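Local coordinates for protein dTDP-4-dehydrorhamnose reductase (Yersinia enterocolitica, PDB 5U9C) that probably catalyses the NADPH-dependent reduction of dTDP-4-dehydro-beta-L-rhamnose to dTDP-beta-L-rhamnose, in the pathway that makes dTDP-L-rhamnose, at residues 83-92 with 133-144; 99-110 with 148-157. One frame throughout, in Å; residues are numbered along the deposited sequence. Where two conformers were deposited one is given.

Overall arrangement
Contact 2 pairs strands 100-106 and 149-154 of a Rossmann-type parallel sheet, and contact 1, its centre 11 Å away, packs helix 76-97, which leads into the first strand, against helix 129-144, which leads into the second. Glu138 joins the layers: its OE2 lies 2.6 Å from Ser105 OG, a probable hydrogen bond, and its OE1 forms a salt bridge of 2.8 Å to Arg153 NH2. Contact 1 lies away from the site where (R)-malate has been seen bound to this protein, empty of it in this chain. The C-terminal ends of contact 2 come nearer: the side chains of Met157 and Phe168 are about 9 Å apart, those of Ser107 and Arg256 about 10 Å.

Contact 1 of 2, residues 83-92 with 133-144; sequences NHLATEQIAQ and SKLIGESSVRNA. With IMD (imidazole), chain H.
His84 lays one face of its imidazole against Ile136, and following that side chain outward from the backbone traces much of the contact. CB already meets Ile136 CG2, and CG lies 3.5 Å from Ile136 CG2. With CG anti to the backbone N (chi1 173°), the ring is carried along the neighbouring helix, where Ile136 CG1, in the conformer given, one of two modelled, sits over one face, 3.8 Å from the ring centroid, in a CH-pi contact. ND1 and CE1 stay against the same isoleucine, while CD2 and NE2 turn the ring edge to Ser140 OG, which lies in the ring plane 3.6 Å from CD2. Ser140 OG donates to Glu88 OE1 at 2.8 Å, which receives it on its anti lone pair; a water bonded to both Glu88 OE1 and Ser140 O adds a second link. Segments 83-92 and 133-144 run nearly parallel, 14° apart with axes 8.1 Å from each other at closest approach, as expected of neighbouring helices on one side of a Rossmann-type parallel sheet. Small residues line the close approach: Gly137 CA faces Asn83 O, and Ala91 CB meets Ala144 CB at 3.8 Å. Thr87 CG2 lies against Gly137 O and Val141 CG2. Toward the N-terminal end, Asn83 ND2 donates in its amide plane to Ser133 OG (3.0 Å, N-H...O 166°), while Asn83 OD1 accepts from Glu66 N and Ser133 OG bonds to Tyr130 O.

Contact 2 of 2, residues 99-110 with 148-157; sequences AWLLYLSSSNVF and NHLIIRAGWM
Leu150 is gripped through both its N and its O by strand 100-106: its N donates to Leu101 O and its O accepts from Tyr103 N, both at 2.8 Å. The ladder starts with Leu101 N donating to Asn148 O and runs on through Ile152 and Ser105 to Ser107 N, which donates to Ala154 O at 3.0 Å. On one face of the sheet Leu102 CD1 crosses to Ile152 CD1 (3.6 Å), and Trp100 lies alongside Leu150, CZ2 against CB. At the ring's other end Asn148 OD1 sits at the indole edge, 3.3 Å from Trp100 CD1. Helix 196-209 covers this apolar face through Ile203, Ala206 and Ile207.

The opposite face carries Arg153. Its chain, extended from CG to NE, crosses Val109, whose CG2 lies over the guanidinium, 3.5 Å from NE. Phe110 CZ meets Arg153 NH1 with ring and guanidinium planes 84° apart. Farther out, His216 bonds Arg153 NH1, Pro124 and Arg142 touch the side chain, and the Glu138 carboxylate is its outer acidic partner. A citrate, probably from the crystallisation liquor, lies nearby. With both terminal nitrogens engaged, rotation of the guanidinium is probably restricted, and the Glu138 carboxylate would probably offset its buried positive charge.

Contact 1 of 2, residues 83-92 with 133-144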
loop_
_atom_site.group_PDB
_atom_site.type_symbol
_atom_site.label_atom_id
_atom_site.label_comp_id
_atom_site.label_asym_id
_atom_site.label_seq_id
_atom_site.Cartn_x
_atom_site.Cartn_y
_atom_site.Cartn_z
ATOM N N ASN D 83 17.162 -15.666 -17.569
ATOM C CA ASN D 83 17.570 -15.450 -16.174
ATOM C C ASN D 83 17.045 -16.483 -15.216
ATOM O O ASN D 83 17.676 -16.749 -14.176
ATOM C CB ASN D 83 17.169 -14.030 -15.723
ATOM C CG ASN D 83 17.825 -12.946 -16.574
ATOM O OD1 ASN D 83 18.816 -13.208 -17.266
ATOM N ND2 ASN D 83 17.270 -11.726 -16.547
ATOM N N HIS D 84 15.883 -17.056 -15.531
ATOM C CA HIS D 84 15.325 -18.085 -14.661
ATOM C C HIS D 84 15.543 -19.499 -15.173
ATOM O O HIS D 84 16.239 -20.271 -14.534
ATOM C CB HIS D 84 13.855 -17.844 -14.370
ATOM C CG HIS D 84 13.211 -18.958 -13.610
ATOM N ND1 HIS D 84 11.912 -19.348 -13.831
ATOM C CD2 HIS D 84 13.723 -19.839 -12.717
ATOM C CE1 HIS D 84 11.621 -20.365 -13.038
ATOM N NE2 HIS D 84 12.709 -20.692 -12.363
ATOM N N LEU D 85 14.964 -19.844 -16.314
ATOM C CA LEU D 85 15.086 -21.213 -16.796
ATOM C C LEU D 85 16.537 -21.656 -17.024
ATOM O O LEU D 85 16.898 -22.749 -16.632
ATOM C CB LEU D 85 14.223 -21.432 -18.042
ATOM C CG LEU D 85 12.725 -21.105 -17.854
ATOM C CD1 LEU D 85 12.001 -21.448 -19.133
ATOM C CD2 LEU D 85 12.087 -21.856 -16.696
ATOM N N ALA D 86 17.362 -20.817 -17.648
ATOM C CA ALA D 86 18.752 -21.164 -17.869
ATOM C C ALA D 86 19.483 -21.360 -16.534
ATOM O O ALA D 86 20.235 -22.304 -16.381
ATOM C CB ALA D 86 19.454 -20.110 -18.716
ATOM N N THR D 87 19.220 -20.482 -15.575
ATOM C CA THR D 87 19.869 -20.527 -14.273
ATOM C C THR D 87 19.469 -21.814 -13.535
ATOM O O THR D 87 20.299 -22.403 -12.855
ATOM C CB THR D 87 19.520 -19.267 -13.460
ATOM O OG1 THR D 87 20.015 -18.119 -14.149
ATOM C CG2 THR D 87 20.130 -19.290 -12.060
ATOM N N GLU D 88 18.212 -22.245 -13.701
ATOM C CA GLU D 88 17.721 -23.478 -13.101
ATOM C C GLU D 88 18.523 -24.676 -13.605
ATOM O O GLU D 88 18.883 -25.554 -12.828
ATOM C CB GLU D 88 16.233 -23.667 -13.409
ATOM C CG GLU D 88 15.613 -25.031 -13.067
ATOM C CD GLU D 88 15.558 -25.349 -11.577
ATOM O OE1 GLU D 88 15.724 -24.431 -10.749
ATOM O OE2 GLU D 88 15.341 -26.538 -11.225
ATOM N N GLN D 89 18.784 -24.727 -14.906
ATOM C CA GLN D 89 19.588 -25.829 -15.459
ATOM C C GLN D 89 21.030 -25.782 -14.954
ATOM O O GLN D 89 21.618 -26.813 -14.651
ATOM C CB GLN D 89 19.522 -25.832 -16.976
ATOM C CG GLN D 89 18.106 -26.095 -17.475
ATOM C CD GLN D 89 17.594 -27.435 -17.038
ATOM O OE1 GLN D 89 18.213 -28.463 -17.308
ATOM N NE2 GLN D 89 16.449 -27.441 -16.369
ATOM N N ILE D 90 21.595 -24.584 -14.857
ATOM C CA ILE D 90 22.955 -24.436 -14.341
ATOM C C ILE D 90 23.019 -24.923 -12.880
ATOM O O ILE D 90 23.950 -25.649 -12.504
ATOM C CB ILE D 90 23.440 -22.973 -14.455
ATOM C CG1 ILE D 90 23.605 -22.616 -15.946
ATOM C CG2 ILE D 90 24.749 -22.775 -13.693
ATOM C CD1 ILE D 90 23.901 -21.166 -16.239
ATOM N N ALA D 91 22.043 -24.524 -12.066
ATOM C CA ALA D 91 22.006 -24.946 -10.655
ATOM C C ALA D 91 21.836 -26.474 -10.526
ATOM O O ALA D 91 22.489 -27.090 -9.694
ATOM C CB ALA D 91 20.900 -24.235 -9.924
ATOM N N GLN D 92 20.994 -27.077 -11.372
ATOM C CA GLN D 92 20.802 -28.522 -11.335
ATOM C C GLN D 92 22.113 -29.226 -11.717
ATOM O O GLN D 92 22.490 -30.212 -11.089
ATOM C CB GLN D 92 19.640 -28.989 -12.241
ATOM C CG GLN D 92 18.242 -28.649 -11.730
ATOM C CD GLN D 92 17.950 -29.233 -10.352
ATOM O OE1 GLN D 92 18.458 -30.297 -9.987
ATOM N NE2 GLN D 92 17.092 -28.559 -9.600
ATOM N N SER D 133 12.860 -11.963 -12.500
ATOM C CA SER D 133 13.618 -13.042 -13.142
ATOM C C SER D 133 14.915 -13.364 -12.408
ATOM O O SER D 133 15.288 -14.531 -12.275
ATOM C CB SER D 133 13.877 -12.735 -14.625
ATOM O OG SER D 133 14.830 -11.679 -14.827
ATOM N N LYS D 134 15.591 -12.334 -11.908
ATOM C CA LYS D 134 16.813 -12.525 -11.129
ATOM C C LYS D 134 16.515 -13.193 -9.782
ATOM O O LYS D 134 17.264 -14.103 -9.339
ATOM C CB LYS D 134 17.543 -11.194 -10.896
ATOM C CG LYS D 134 18.096 -10.518 -12.160
ATOM C CD LYS D 134 19.139 -11.330 -12.931
ATOM C CE LYS D 134 20.384 -11.622 -12.112
ATOM N NZ LYS D 134 21.452 -12.282 -12.896
ATOM N N LEU D 135 15.429 -12.755 -9.142
ATOM C CA LEU D 135 15.039 -13.295 -7.835
ATOM C C LEU D 135 14.657 -14.761 -7.911
ATOM O O LEU D 135 15.036 -15.539 -7.056
ATOM C CB LEU D 135 13.877 -12.509 -7.245
ATOM C CG LEU D 135 13.356 -13.012 -5.894
ATOM C CD1 LEU D 135 14.462 -13.039 -4.855
ATOM C CD2 LEU D 135 12.197 -12.137 -5.426
ATOM N N ILE D 136 13.874 -15.145 -8.911
ATOM C CA ILE D 136 13.498 -16.553 -8.996
ATOM C C ILE D 136 14.765 -17.370 -9.380
ATOM O O ILE D 136 14.926 -18.518 -8.947
ATOM C CB ILE D 136 12.280 -16.787 -9.920
ATOM C CG1 ILE D 136 11.776 -18.240 -9.822
ATOM C CG2 ILE D 136 12.593 -16.420 -11.353
ATOM C CD1 ILE D 136 11.146 -18.608 -8.499
ATOM N N GLY D 137 15.687 -16.757 -10.138
ATOM C CA GLY D 137 16.950 -17.426 -10.471
ATOM C C GLY D 137 17.699 -17.688 -9.163
ATOM O O GLY D 137 18.263 -18.789 -8.970
ATOM N N GLU D 138 17.688 -16.713 -8.245
ATOM C CA GLU D 138 18.327 -16.916 -6.919
ATOM C C GLU D 138 17.718 -18.111 -6.194
ATOM O O GLU D 138 18.453 -18.929 -5.639
ATOM C CB GLU D 138 18.204 -15.713 -5.981
ATOM C CG GLU D 138 18.892 -14.412 -6.392
ATOM C CD GLU D 138 18.820 -13.356 -5.289
ATOM O OE1 GLU D 138 18.374 -13.687 -4.161
ATOM O OE2 GLU D 138 19.230 -12.200 -5.533
ATOM N N SER D 139 16.390 -18.204 -6.197
ATOM C CA SER D 139 15.703 -19.320 -5.546
ATOM C C SER D 139 16.215 -20.649 -6.105
ATOM O O SER D 139 16.549 -21.563 -5.334
ATOM C CB SER D 139 14.182 -19.247 -5.737
ATOM O OG SER D 139 13.636 -18.046 -5.229
ATOM N N SER D 140 16.324 -20.727 -7.438
ATOM C CA SER D 140 16.782 -21.953 -8.116
ATOM C C SER D 140 18.160 -22.377 -7.619
ATOM O O SER D 140 18.420 -23.565 -7.412
ATOM C CB SER D 140 16.860 -21.740 -9.630
ATOM O OG SER D 140 15.575 -21.645 -10.168
ATOM N N VAL D 141 19.031 -21.395 -7.429
ATOM C CA VAL D 141 20.386 -21.623 -6.955
ATOM C C VAL D 141 20.375 -22.133 -5.502
ATOM O O VAL D 141 20.992 -23.172 -5.206
ATOM C CB VAL D 141 21.242 -20.358 -7.113
ATOM C CG1 VAL D 141 22.583 -20.493 -6.397
ATOM C CG2 VAL D 141 21.451 -20.053 -8.596
ATOM N N ARG D 142 19.643 -21.443 -4.622
ATOM C CA ARG D 142 19.558 -21.830 -3.192
ATOM C C ARG D 142 18.988 -23.196 -2.952
ATOM O O ARG D 142 19.541 -23.959 -2.158
ATOM C CB ARG D 142 18.695 -20.862 -2.371
ATOM C CG ARG D 142 19.350 -19.542 -2.131
ATOM C CD ARG D 142 18.731 -18.811 -0.945
ATOM N NE ARG D 142 19.289 -17.475 -0.933
ATOM C CZ ARG D 142 18.862 -16.493 -1.714
ATOM N NH1 ARG D 142 19.461 -15.314 -1.671
ATOM N NH2 ARG D 142 17.848 -16.695 -2.558
ATOM N N ASN D 143 17.855 -23.468 -3.594
ATOM C CA ASN D 143 17.191 -24.746 -3.474
ATOM C C ASN D 143 18.068 -25.934 -3.967
ATOM O O ASN D 143 18.100 -26.969 -3.326
ATOM C CB ASN D 143 15.843 -24.721 -4.205
ATOM C CG ASN D 143 14.867 -23.694 -3.617
ATOM O OD1 ASN D 143 15.205 -22.929 -2.699
ATOM N ND2 ASN D 143 13.661 -23.647 -4.176
ATOM N N ALA D 144 18.796 -25.760 -5.069
ATOM C CA ALA D 144 19.639 -26.835 -5.618
ATOM C C ALA D 144 20.994 -27.013 -4.923
ATOM O O ALA D 144 21.392 -28.141 -4.646
ATOM C CB ALA D 144 19.868 -26.603 -7.104
HETATM N N1 IMD H . 17.181 -31.564 -17.051
HETATM C C2 IMD H . 17.418 -31.552 -15.719
HETATM N N3 IMD H . 17.700 -32.816 -15.325
HETATM C C4 IMD H . 17.639 -33.621 -16.408
HETATM C C5 IMD H . 17.311 -32.835 -17.493
HETATM O O HOH W 1 20.280 -14.479 -14.354
HETATM O O HOH W 2 16.502 -25.417 -8.250
#

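Contact 2 of 2, residues 99-110 with 148-157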
loop_
_atom_site.group_PDB
_atom_site.type_symbol
_atom_site.label_atom_id
_atom_site.label_comp_id
_atom_site.label_asym_id
_atom_site.label_seq_id
_atom_site.Cartn_x
_atom_site.Cartn_y
_atom_site.Cartn_z
ATOM N N ALA D 99 29.681 -29.007 -7.865
ATOM C CA ALA D 99 30.430 -27.782 -8.039
ATOM C C ALA D 99 29.907 -26.659 -7.154
ATOM O O ALA D 99 28.688 -26.536 -6.927
ATOM C CB ALA D 99 30.363 -27.347 -9.502
ATOM N N TRP D 100 30.831 -25.837 -6.662
ATOM C CA TRP D 100 30.485 -24.617 -5.919
ATOM C C TRP D 100 30.027 -23.620 -6.984
ATOM O O TRP D 100 30.722 -23.417 -7.978
ATOM C CB TRP D 100 31.705 -24.114 -5.165
ATOM C CG TRP D 100 31.592 -22.795 -4.440
ATOM C CD1 TRP D 100 31.196 -22.593 -3.139
ATOM C CD2 TRP D 100 32.002 -21.518 -4.934
ATOM N NE1 TRP D 100 31.302 -21.260 -2.817
ATOM C CE2 TRP D 100 31.803 -20.582 -3.895
ATOM C CE3 TRP D 100 32.498 -21.066 -6.165
ATOM C CZ2 TRP D 100 32.089 -19.226 -4.050
ATOM C CZ3 TRP D 100 32.781 -19.726 -6.314
ATOM C CH2 TRP D 100 32.575 -18.818 -5.257
ATOM N N LEU D 101 28.846 -23.030 -6.789
ATOM C CA LEU D 101 28.237 -22.137 -7.762
ATOM C C LEU D 101 28.110 -20.707 -7.289
ATOM O O LEU D 101 27.511 -20.436 -6.243
ATOM C CB LEU D 101 26.841 -22.657 -8.112
ATOM C CG LEU D 101 25.934 -21.808 -9.008
ATOM C CD1 LEU D 101 26.552 -21.557 -10.371
ATOM C CD2 LEU D 101 24.607 -22.511 -9.189
ATOM N N LEU D 102 28.624 -19.789 -8.091
ATOM C CA LEU D 102 28.532 -18.372 -7.803
ATOM C C LEU D 102 27.542 -17.793 -8.784
ATOM O O LEU D 102 27.686 -17.977 -9.987
ATOM C CB LEU D 102 29.901 -17.688 -7.915
ATOM C CG LEU D 102 29.978 -16.149 -7.847
ATOM C CD1 LEU D 102 29.175 -15.550 -6.739
ATOM C CD2 LEU D 102 31.422 -15.688 -7.713
ATOM N N TYR D 103 26.517 -17.139 -8.264
ATOM C CA TYR D 103 25.479 -16.505 -9.081
ATOM C C TYR D 103 25.517 -15.004 -8.842
ATOM O O TYR D 103 25.407 -14.550 -7.708
ATOM C CB TYR D 103 24.080 -17.064 -8.735
ATOM C CG TYR D 103 22.911 -16.435 -9.482
ATOM C CD1 TYR D 103 22.888 -16.398 -10.874
ATOM C CD2 TYR D 103 21.778 -15.970 -8.806
ATOM C CE1 TYR D 103 21.814 -15.858 -11.570
ATOM C CE2 TYR D 103 20.692 -15.435 -9.499
ATOM C CZ TYR D 103 20.718 -15.394 -10.879
ATOM O OH TYR D 103 19.663 -14.894 -11.588
ATOM N N LEU D 104 25.724 -14.250 -9.912
ATOM C CA LEU D 104 25.719 -12.799 -9.833
ATOM C C LEU D 104 24.269 -12.324 -9.927
ATOM O O LEU D 104 23.620 -12.503 -10.951
ATOM C CB LEU D 104 26.527 -12.201 -10.975
ATOM C CG LEU D 104 26.524 -10.667 -11.079
ATOM C CD1 LEU D 104 27.183 -10.057 -9.847
ATOM C CD2 LEU D 104 27.230 -10.240 -12.351
ATOM N N SER D 105 23.763 -11.734 -8.851
ATOM C CA SER D 105 22.380 -11.214 -8.829
ATOM C C SER D 105 22.398 -9.684 -8.793
ATOM O O SER D 105 23.439 -9.074 -9.018
ATOM C CB SER D 105 21.547 -11.835 -7.693
ATOM O OG SER D 105 20.149 -11.532 -7.865
ATOM N N SER D 106 21.258 -9.076 -8.471
ATOM C CA SER D 106 21.097 -7.627 -8.581
ATOM C C SER D 106 20.293 -6.986 -7.468
ATOM O O SER D 106 19.397 -7.590 -6.883
ATOM C CB SER D 106 20.355 -7.354 -9.907
ATOM O OG SER D 106 19.929 -6.009 -10.061
ATOM N N SER D 107 20.627 -5.737 -7.201
ATOM C CA SER D 107 19.889 -4.923 -6.264
ATOM C C SER D 107 18.416 -4.785 -6.730
ATOM O O SER D 107 17.556 -4.458 -5.920
ATOM C CB SER D 107 20.544 -3.536 -6.149
ATOM O OG SER D 107 20.594 -2.868 -7.399
ATOM N N ASN D 108 18.138 -5.039 -8.023
ATOM C CA ASN D 108 16.761 -4.959 -8.564
ATOM C C ASN D 108 15.801 -6.000 -8.020
ATOM O O ASN D 108 14.638 -5.986 -8.390
ATOM C CB ASN D 108 16.725 -5.024 -10.100
ATOM C CG ASN D 108 16.687 -3.668 -10.742
ATOM O OD1 ASN D 108 17.686 -3.204 -11.293
ATOM N ND2 ASN D 108 15.515 -3.010 -10.678
ATOM N N VAL D 109 16.269 -6.915 -7.171
ATOM C CA VAL D 109 15.344 -7.823 -6.513
ATOM C C VAL D 109 14.581 -7.018 -5.441
ATOM O O VAL D 109 13.567 -7.474 -4.914
ATOM C CB VAL D 109 16.010 -9.074 -5.900
ATOM C CG1 VAL D 109 16.719 -9.887 -6.977
ATOM C CG2 VAL D 109 16.951 -8.719 -4.748
ATOM N N PHE D 110 15.088 -5.830 -5.114
ATOM C CA PHE D 110 14.427 -4.945 -4.167
ATOM C C PHE D 110 13.784 -3.749 -4.884
ATOM O O PHE D 110 14.087 -3.465 -6.059
ATOM C CB PHE D 110 15.426 -4.396 -3.148
ATOM C CG PHE D 110 16.073 -5.442 -2.302
ATOM C CD1 PHE D 110 15.353 -6.069 -1.283
ATOM C CD2 PHE D 110 17.397 -5.779 -2.489
ATOM C CE1 PHE D 110 15.944 -7.030 -0.481
ATOM C CE2 PHE D 110 18.001 -6.742 -1.690
ATOM C CZ PHE D 110 17.278 -7.364 -0.684
ATOM N N ASN D 148 26.494 -25.023 -0.869
ATOM C CA ASN D 148 27.650 -24.859 -1.731
ATOM C C ASN D 148 27.391 -23.846 -2.848
ATOM O O ASN D 148 27.637 -24.122 -4.022
ATOM C CB ASN D 148 28.019 -26.247 -2.294
ATOM C CG ASN D 148 29.470 -26.352 -2.718
ATOM O OD1 ASN D 148 30.351 -25.679 -2.176
ATOM N ND2 ASN D 148 29.737 -27.258 -3.654
ATOM N N HIS D 149 26.860 -22.677 -2.480
ATOM C CA HIS D 149 26.634 -21.611 -3.448
ATOM C C HIS D 149 26.968 -20.276 -2.823
ATOM O O HIS D 149 27.013 -20.142 -1.576
ATOM C CB HIS D 149 25.183 -21.558 -3.902
ATOM C CG HIS D 149 24.242 -21.085 -2.836
ATOM N ND1 HIS D 149 23.634 -21.942 -1.942
ATOM C CD2 HIS D 149 23.826 -19.838 -2.506
ATOM C CE1 HIS D 149 22.878 -21.242 -1.111
ATOM N NE2 HIS D 149 22.989 -19.964 -1.420
ATOM N N LEU D 150 27.179 -19.297 -3.693
ATOM C CA LEU D 150 27.382 -17.916 -3.279
ATOM C C LEU D 150 26.582 -17.027 -4.233
ATOM O O LEU D 150 26.753 -17.095 -5.464
ATOM C CB LEU D 150 28.852 -17.519 -3.287
ATOM C CG LEU D 150 29.142 -16.061 -2.886
ATOM C CD1 LEU D 150 28.578 -15.723 -1.512
ATOM C CD2 LEU D 150 30.627 -15.751 -2.925
ATOM N N ILE D 151 25.696 -16.220 -3.666
ATOM C CA ILE D 151 24.886 -15.278 -4.435
ATOM C C ILE D 151 25.350 -13.896 -4.030
ATOM O O ILE D 151 25.345 -13.557 -2.827
ATOM C CB ILE D 151 23.396 -15.453 -4.128
ATOM C CG1 ILE D 151 22.915 -16.779 -4.725
ATOM C CG2 ILE D 151 22.582 -14.283 -4.687
ATOM C CD1 ILE D 151 21.571 -17.238 -4.196
ATOM N N ILE D 152 25.800 -13.121 -5.011
ATOM C CA ILE D 152 26.268 -11.763 -4.769
ATOM C C ILE D 152 25.361 -10.797 -5.506
ATOM O O ILE D 152 25.170 -10.904 -6.731
ATOM C CB ILE D 152 27.690 -11.532 -5.255
ATOM C CG1 ILE D 152 28.649 -12.557 -4.644
ATOM C CG2 ILE D 152 28.123 -10.097 -4.923
ATOM C CD1 ILE D 152 30.076 -12.412 -5.138
ATOM N N ARG D 153 24.813 -9.847 -4.773
ATOM C CA ARG D 153 23.969 -8.830 -5.370
ATOM C C ARG D 153 24.806 -7.575 -5.561
ATOM O O ARG D 153 25.384 -7.050 -4.610
ATOM C CB ARG D 153 22.738 -8.540 -4.509
ATOM C CG ARG D 153 21.849 -9.748 -4.242
ATOM C CD ARG D 153 20.549 -9.345 -3.556
ATOM N NE ARG D 153 19.662 -10.465 -3.288
ATOM C CZ ARG D 153 19.194 -10.852 -2.101
ATOM N NH1 ARG D 153 19.464 -10.183 -0.976
ATOM N NH2 ARG D 153 18.379 -11.898 -2.049
ATOM N N ALA D 154 24.909 -7.146 -6.817
ATOM C CA ALA D 154 25.616 -5.921 -7.194
ATOM C C ALA D 154 24.574 -4.863 -7.543
ATOM O O ALA D 154 23.450 -5.180 -7.930
ATOM C CB ALA D 154 26.519 -6.166 -8.401
ATOM N N GLY D 155 24.959 -3.610 -7.392
ATOM C CA GLY D 155 24.099 -2.481 -7.701
ATOM C C GLY D 155 24.394 -2.006 -9.121
ATOM O O GLY D 155 24.476 -2.816 -10.051
ATOM N N TRP D 156 24.545 -0.696 -9.295
ATOM C CA TRP D 156 24.870 -0.132 -10.616
ATOM C C TRP D 156 26.351 -0.393 -10.923
ATOM O O TRP D 156 27.242 0.237 -10.333
ATOM C CB TRP D 156 24.581 1.362 -10.647
ATOM C CG TRP D 156 23.123 1.714 -10.430
ATOM C CD1 TRP D 156 22.036 0.949 -10.746
ATOM C CD2 TRP D 156 22.612 2.982 -10.018
ATOM N NE1 TRP D 156 20.874 1.646 -10.477
ATOM C CE2 TRP D 156 21.206 2.902 -10.050
ATOM C CE3 TRP D 156 23.203 4.160 -9.587
ATOM C CZ2 TRP D 156 20.393 3.965 -9.669
ATOM C CZ3 TRP D 156 22.386 5.221 -9.212
ATOM C CH2 TRP D 156 21.004 5.115 -9.255
HETATM N N MSE D 157 26.601 -1.341 -11.821
HETATM C CA MSE D 157 27.964 -1.768 -12.138
HETATM C C MSE D 157 28.747 -0.739 -12.933
HETATM O O MSE D 157 28.250 -0.184 -13.901
HETATM C CB MSE D 157 27.853 -3.101 -12.890
HETATM C CG MSE D 157 29.182 -3.860 -13.030
HETATM SE SE MSE D 157 29.548 -4.890 -11.389
HETATM C CE MSE D 157 28.340 -6.384 -11.829
HETATM O O HOH W 3 27.149 -28.366 -5.021
HETATM O O HOH W 4 21.986 -4.605 -10.646
#